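Local coordinates for imelysin-like protein (Psychrobacter arcticus, PDB 3PF0) that is of unknown function but belongs to the imelysin-like peptidase M75 family and may be a metalloendopeptidase, at residues A[300-314]-A[336-348]. Numbering follows the deposited sequence.
Sequences VADTLSTALADTTAL and HLTNITRLIKSQL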
loop_
_atom_site.group_PDB
_atom_site.type_symbol
_atom_site.label_atom_id
_atom_site.label_comp_id
_atom_site.label_asym_id
_atom_site.label_seq_id
_atom_site.Cartn_x
_atom_site.Cartn_y
_atom_site.Cartn_z
ATOM N N VAL A 300 -25.305 -1.040 6.962
ATOM C CA VAL A 300 -23.872 -1.205 7.237
ATOM C C VAL A 300 -23.067 -0.781 5.997
ATOM O O VAL A 300 -22.133 0.011 6.129
ATOM C CB VAL A 300 -23.514 -2.650 7.693
ATOM C CG1 VAL A 300 -22.021 -2.790 7.992
ATOM C CG2 VAL A 300 -24.339 -3.072 8.906
ATOM N N ALA A 301 -23.452 -1.284 4.801
ATOM C CA ALA A 301 -22.789 -0.953 3.538
ATOM C C ALA A 301 -22.980 0.529 3.180
ATOM O O ALA A 301 -22.039 1.157 2.689
ATOM C CB ALA A 301 -23.306 -1.841 2.417
ATOM N N ASP A 302 -24.177 1.090 3.473
ATOM C CA ASP A 302 -24.526 2.490 3.221
ATOM C C ASP A 302 -23.696 3.460 4.087
ATOM O O ASP A 302 -23.183 4.445 3.554
ATOM C CB ASP A 302 -26.025 2.727 3.455
ATOM N N THR A 303 -23.556 3.175 5.402
ATOM C CA THR A 303 -22.799 4.012 6.350
ATOM C C THR A 303 -21.293 3.995 6.038
ATOM O O THR A 303 -20.656 5.049 6.121
ATOM C CB THR A 303 -23.065 3.610 7.807
ATOM O OG1 THR A 303 -22.904 2.199 7.949
ATOM C CG2 THR A 303 -24.442 4.040 8.290
ATOM N N LEU A 304 -20.737 2.818 5.665
ATOM C CA LEU A 304 -19.326 2.685 5.303
ATOM C C LEU A 304 -19.033 3.429 3.996
ATOM O O LEU A 304 -18.033 4.144 3.929
ATOM C CB LEU A 304 -18.907 1.215 5.191
ATOM C CG LEU A 304 -18.205 0.625 6.407
ATOM C CD1 LEU A 304 -18.212 -0.887 6.349
ATOM C CD2 LEU A 304 -16.765 1.146 6.532
ATOM N N SER A 305 -19.917 3.295 2.984
ATOM C CA SER A 305 -19.800 3.980 1.691
ATOM C C SER A 305 -19.799 5.516 1.864
ATOM O O SER A 305 -18.971 6.198 1.256
ATOM C CB SER A 305 -20.936 3.562 0.757
ATOM O OG SER A 305 -20.868 4.211 -0.504
ATOM N N THR A 306 -20.708 6.038 2.708
ATOM C CA THR A 306 -20.842 7.468 2.986
ATOM C C THR A 306 -19.597 7.978 3.718
ATOM O O THR A 306 -19.066 9.011 3.317
ATOM C CB THR A 306 -22.145 7.747 3.747
ATOM O OG1 THR A 306 -23.238 7.392 2.898
ATOM C CG2 THR A 306 -22.292 9.212 4.168
ATOM N N ALA A 307 -19.113 7.244 4.749
ATOM C CA ALA A 307 -17.921 7.605 5.527
ATOM C C ALA A 307 -16.653 7.664 4.650
ATOM O O ALA A 307 -15.865 8.605 4.789
ATOM C CB ALA A 307 -17.719 6.627 6.676
ATOM N N LEU A 308 -16.471 6.678 3.748
ATOM C CA LEU A 308 -15.335 6.637 2.835
ATOM C C LEU A 308 -15.388 7.805 1.834
ATOM O O LEU A 308 -14.355 8.417 1.554
ATOM C CB LEU A 308 -15.272 5.290 2.102
ATOM C CG LEU A 308 -14.594 4.151 2.868
ATOM C CD1 LEU A 308 -15.181 2.839 2.483
ATOM C CD2 LEU A 308 -13.105 4.125 2.609
ATOM N N ALA A 309 -16.590 8.139 1.342
ATOM C CA ALA A 309 -16.820 9.251 0.419
ATOM C C ALA A 309 -16.530 10.606 1.087
ATOM O O ALA A 309 -15.974 11.480 0.422
ATOM C CB ALA A 309 -18.251 9.219 -0.103
ATOM N N ASP A 310 -16.881 10.773 2.388
ATOM C CA ASP A 310 -16.631 12.010 3.142
ATOM C C ASP A 310 -15.125 12.218 3.377
ATOM O O ASP A 310 -14.639 13.353 3.308
ATOM C CB ASP A 310 -17.374 12.009 4.499
ATOM C CG ASP A 310 -18.896 11.947 4.459
ATOM O OD1 ASP A 310 -19.488 12.350 3.429
ATOM O OD2 ASP A 310 -19.498 11.501 5.463
ATOM N N THR A 311 -14.397 11.117 3.666
ATOM C CA THR A 311 -12.952 11.122 3.910
ATOM C C THR A 311 -12.230 11.501 2.614
ATOM O O THR A 311 -11.318 12.327 2.649
ATOM C CB THR A 311 -12.481 9.762 4.485
ATOM O OG1 THR A 311 -13.364 9.363 5.536
ATOM C CG2 THR A 311 -11.059 9.819 5.039
ATOM N N THR A 312 -12.672 10.926 1.475
ATOM C CA THR A 312 -12.126 11.177 0.135
ATOM C C THR A 312 -12.346 12.665 -0.248
ATOM O O THR A 312 -11.418 13.310 -0.747
ATOM C CB THR A 312 -12.741 10.190 -0.883
ATOM O OG1 THR A 312 -12.491 8.857 -0.432
ATOM C CG2 THR A 312 -12.168 10.353 -2.292
ATOM N N ALA A 313 -13.549 13.203 0.027
ATOM C CA ALA A 313 -13.888 14.603 -0.240
ATOM C C ALA A 313 -13.047 15.550 0.633
ATOM O O ALA A 313 -12.611 16.597 0.151
ATOM C CB ALA A 313 -15.374 14.839 -0.011
ATOM N N LEU A 314 -12.786 15.169 1.898
ATOM C CA LEU A 314 -11.959 15.970 2.805
ATOM C C LEU A 314 -10.490 15.962 2.353
ATOM O O LEU A 314 -9.840 17.003 2.363
ATOM C CB LEU A 314 -12.086 15.449 4.248
ATOM C CG LEU A 314 -11.354 16.225 5.346
ATOM C CD1 LEU A 314 -12.032 17.558 5.643
ATOM C CD2 LEU A 314 -11.271 15.403 6.600
ATOM N N HIS A 336 -12.018 11.205 10.733
ATOM C CA HIS A 336 -12.736 10.506 9.668
ATOM C C HIS A 336 -12.218 9.066 9.542
ATOM O O HIS A 336 -13.025 8.147 9.389
ATOM C CB HIS A 336 -12.594 11.250 8.325
ATOM C CG HIS A 336 -13.631 12.307 8.100
ATOM N ND1 HIS A 336 -13.526 13.557 8.683
ATOM C CD2 HIS A 336 -14.759 12.265 7.357
ATOM C CE1 HIS A 336 -14.593 14.231 8.286
ATOM N NE2 HIS A 336 -15.360 13.496 7.480
ATOM N N LEU A 337 -10.879 8.873 9.634
ATOM C CA LEU A 337 -10.237 7.550 9.538
ATOM C C LEU A 337 -10.581 6.678 10.751
ATOM O O LEU A 337 -10.761 5.464 10.604
ATOM C CB LEU A 337 -8.705 7.664 9.383
ATOM C CG LEU A 337 -8.186 8.205 8.048
ATOM C CD1 LEU A 337 -6.700 8.494 8.117
ATOM C CD2 LEU A 337 -8.513 7.262 6.873
ATOM N N THR A 338 -10.696 7.311 11.933
ATOM C CA THR A 338 -11.056 6.673 13.200
ATOM C C THR A 338 -12.527 6.199 13.116
ATOM O O THR A 338 -12.852 5.113 13.617
ATOM C CB THR A 338 -10.780 7.640 14.368
ATOM O OG1 THR A 338 -9.381 7.930 14.377
ATOM C CG2 THR A 338 -11.177 7.069 15.730
ATOM N N ASN A 339 -13.395 6.994 12.453
ATOM C CA ASN A 339 -14.797 6.629 12.260
ATOM C C ASN A 339 -14.923 5.410 11.306
ATOM O O ASN A 339 -15.809 4.583 11.508
ATOM C CB ASN A 339 -15.615 7.815 11.748
ATOM C CG ASN A 339 -17.081 7.502 11.587
ATOM O OD1 ASN A 339 -17.747 7.040 12.521
ATOM N ND2 ASN A 339 -17.607 7.699 10.384
ATOM N N ILE A 340 -14.023 5.279 10.309
ATOM C CA ILE A 340 -14.019 4.139 9.381
ATOM C C ILE A 340 -13.598 2.860 10.148
ATOM O O ILE A 340 -14.252 1.830 9.993
ATOM C CB ILE A 340 -13.150 4.395 8.108
ATOM C CG1 ILE A 340 -13.808 5.464 7.204
ATOM C CG2 ILE A 340 -12.899 3.091 7.323
ATOM C CD1 ILE A 340 -12.953 5.994 6.068
ATOM N N THR A 341 -12.552 2.935 10.995
ATOM C CA THR A 341 -12.091 1.787 11.802
ATOM C C THR A 341 -13.200 1.370 12.769
ATOM O O THR A 341 -13.423 0.173 12.957
ATOM C CB THR A 341 -10.778 2.079 12.557
ATOM O OG1 THR A 341 -10.915 3.287 13.284
ATOM C CG2 THR A 341 -9.595 2.199 11.649
ATOM N N ARG A 342 -13.924 2.362 13.333
ATOM C CA ARG A 342 -15.050 2.153 14.241
ATOM C C ARG A 342 -16.140 1.346 13.543
ATOM O O ARG A 342 -16.588 0.331 14.081
ATOM C CB ARG A 342 -15.605 3.501 14.731
ATOM C CG ARG A 342 -16.673 3.379 15.821
ATOM C CD ARG A 342 -17.371 4.701 16.121
ATOM N NE ARG A 342 -18.138 5.206 14.977
ATOM C CZ ARG A 342 -19.369 4.817 14.658
ATOM N NH1 ARG A 342 -19.997 3.902 15.390
ATOM N NH2 ARG A 342 -19.981 5.331 13.597
ATOM N N LEU A 343 -16.528 1.773 12.327
ATOM C CA LEU A 343 -17.552 1.117 11.527
ATOM C C LEU A 343 -17.137 -0.304 11.131
ATOM O O LEU A 343 -17.992 -1.185 11.114
ATOM C CB LEU A 343 -17.889 1.942 10.274
ATOM C CG LEU A 343 -18.686 3.241 10.481
ATOM C CD1 LEU A 343 -18.712 4.056 9.217
ATOM C CD2 LEU A 343 -20.114 2.972 10.944
ATOM N N ILE A 344 -15.842 -0.541 10.841
ATOM C CA ILE A 344 -15.374 -1.877 10.454
ATOM C C ILE A 344 -15.437 -2.842 11.665
ATOM O O ILE A 344 -15.989 -3.939 11.543
ATOM C CB ILE A 344 -13.962 -1.847 9.793
ATOM C CG1 ILE A 344 -13.994 -1.053 8.466
ATOM C CG2 ILE A 344 -13.427 -3.279 9.557
ATOM C CD1 ILE A 344 -12.607 -0.724 7.837
ATOM N N LYS A 345 -14.907 -2.415 12.817
ATOM C CA LYS A 345 -14.839 -3.212 14.042
ATOM C C LYS A 345 -16.203 -3.472 14.700
ATOM O O LYS A 345 -16.424 -4.580 15.196
ATOM C CB LYS A 345 -13.923 -2.520 15.070
ATOM C CG LYS A 345 -12.436 -2.663 14.793
ATOM C CD LYS A 345 -11.644 -1.462 15.299
ATOM C CE LYS A 345 -11.105 -1.625 16.694
ATOM N NZ LYS A 345 -10.328 -0.431 17.105
ATOM N N SER A 346 -17.089 -2.459 14.749
ATOM C CA SER A 346 -18.357 -2.569 15.472
ATOM C C SER A 346 -19.592 -2.864 14.616
ATOM O O SER A 346 -20.604 -3.281 15.191
ATOM C CB SER A 346 -18.613 -1.302 16.285
ATOM O OG SER A 346 -18.857 -0.181 15.452
ATOM N N GLN A 347 -19.536 -2.647 13.282
ATOM C CA GLN A 347 -20.688 -2.896 12.412
ATOM C C GLN A 347 -20.377 -3.932 11.330
ATOM O O GLN A 347 -21.148 -4.871 11.165
ATOM C CB GLN A 347 -21.199 -1.594 11.767
ATOM C CG GLN A 347 -22.062 -0.735 12.690
ATOM C CD GLN A 347 -22.664 0.475 12.004
ATOM O OE1 GLN A 347 -22.945 0.481 10.797
ATOM N NE2 GLN A 347 -22.916 1.524 12.775
ATOM N N LEU A 348 -19.262 -3.775 10.594
ATOM C CA LEU A 348 -18.927 -4.701 9.505
ATOM C C LEU A 348 -18.534 -6.124 9.975
ATOM O O LEU A 348 -19.136 -7.090 9.496
ATOM C CB LEU A 348 -17.829 -4.125 8.583
ATOM C CG LEU A 348 -17.461 -4.954 7.336
ATOM C CD1 LEU A 348 -18.595 -4.979 6.316
ATOM C CD2 LEU A 348 -16.183 -4.458 6.704
#
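From Val300 facing Gln347 to Thr311 facing His336, two nearly antiparallel helical segments run side by side, their axes 9.6 Å apart at an angle of 163°. No hydrogen bond joins them; apolar side chains interlock as knobs into holes. Leu304 enters the pocket formed by Ile340, Leu343, Ile344 and Leu348, its forked end serving two directions: CD2 lies 4.0 Å from Leu343 CB, while CD1 rests on Leu348 CB. In return Ile340 fits among Leu304, Ala307, Leu308 and Thr311. With CG1 anti to the carbonyl carbon (chi1 -69°), its extended arm carries CD1 to 3.4 Å from Thr311 OG1 and 3.9 Å from Leu308 CD2. Ala307 points toward the partner helix, where its CB already touches Ile340 CG1, Leu343 CD1 and Asn339 ND2, so a methyl group fits. Thr311 is polar yet buried, and its hydroxyl is satisfied within its own helix, donating to Ala307 O at 2.7 Å; OG1 also lies near the plane of the His336 ring, at its edge. With an alanine in place of Thr311, a gap is likely to open beside Ile340 CD1 and Leu337 CD2, where Thr311 OG1 and CG2 now sit, and Ala307 O would probably be left with the Thr311 N bond alone. Leu314 CD2 approaches His336 ND1 obliquely at 3.6 Å, that nitrogen being hydrogen-bonded to Glu332 O. The two segments belong to helices 298-316 and 327-351; helix 268-283 packs against Leu308, Thr311 and Leu348, and helix 225-250 against Leu337 and Thr341.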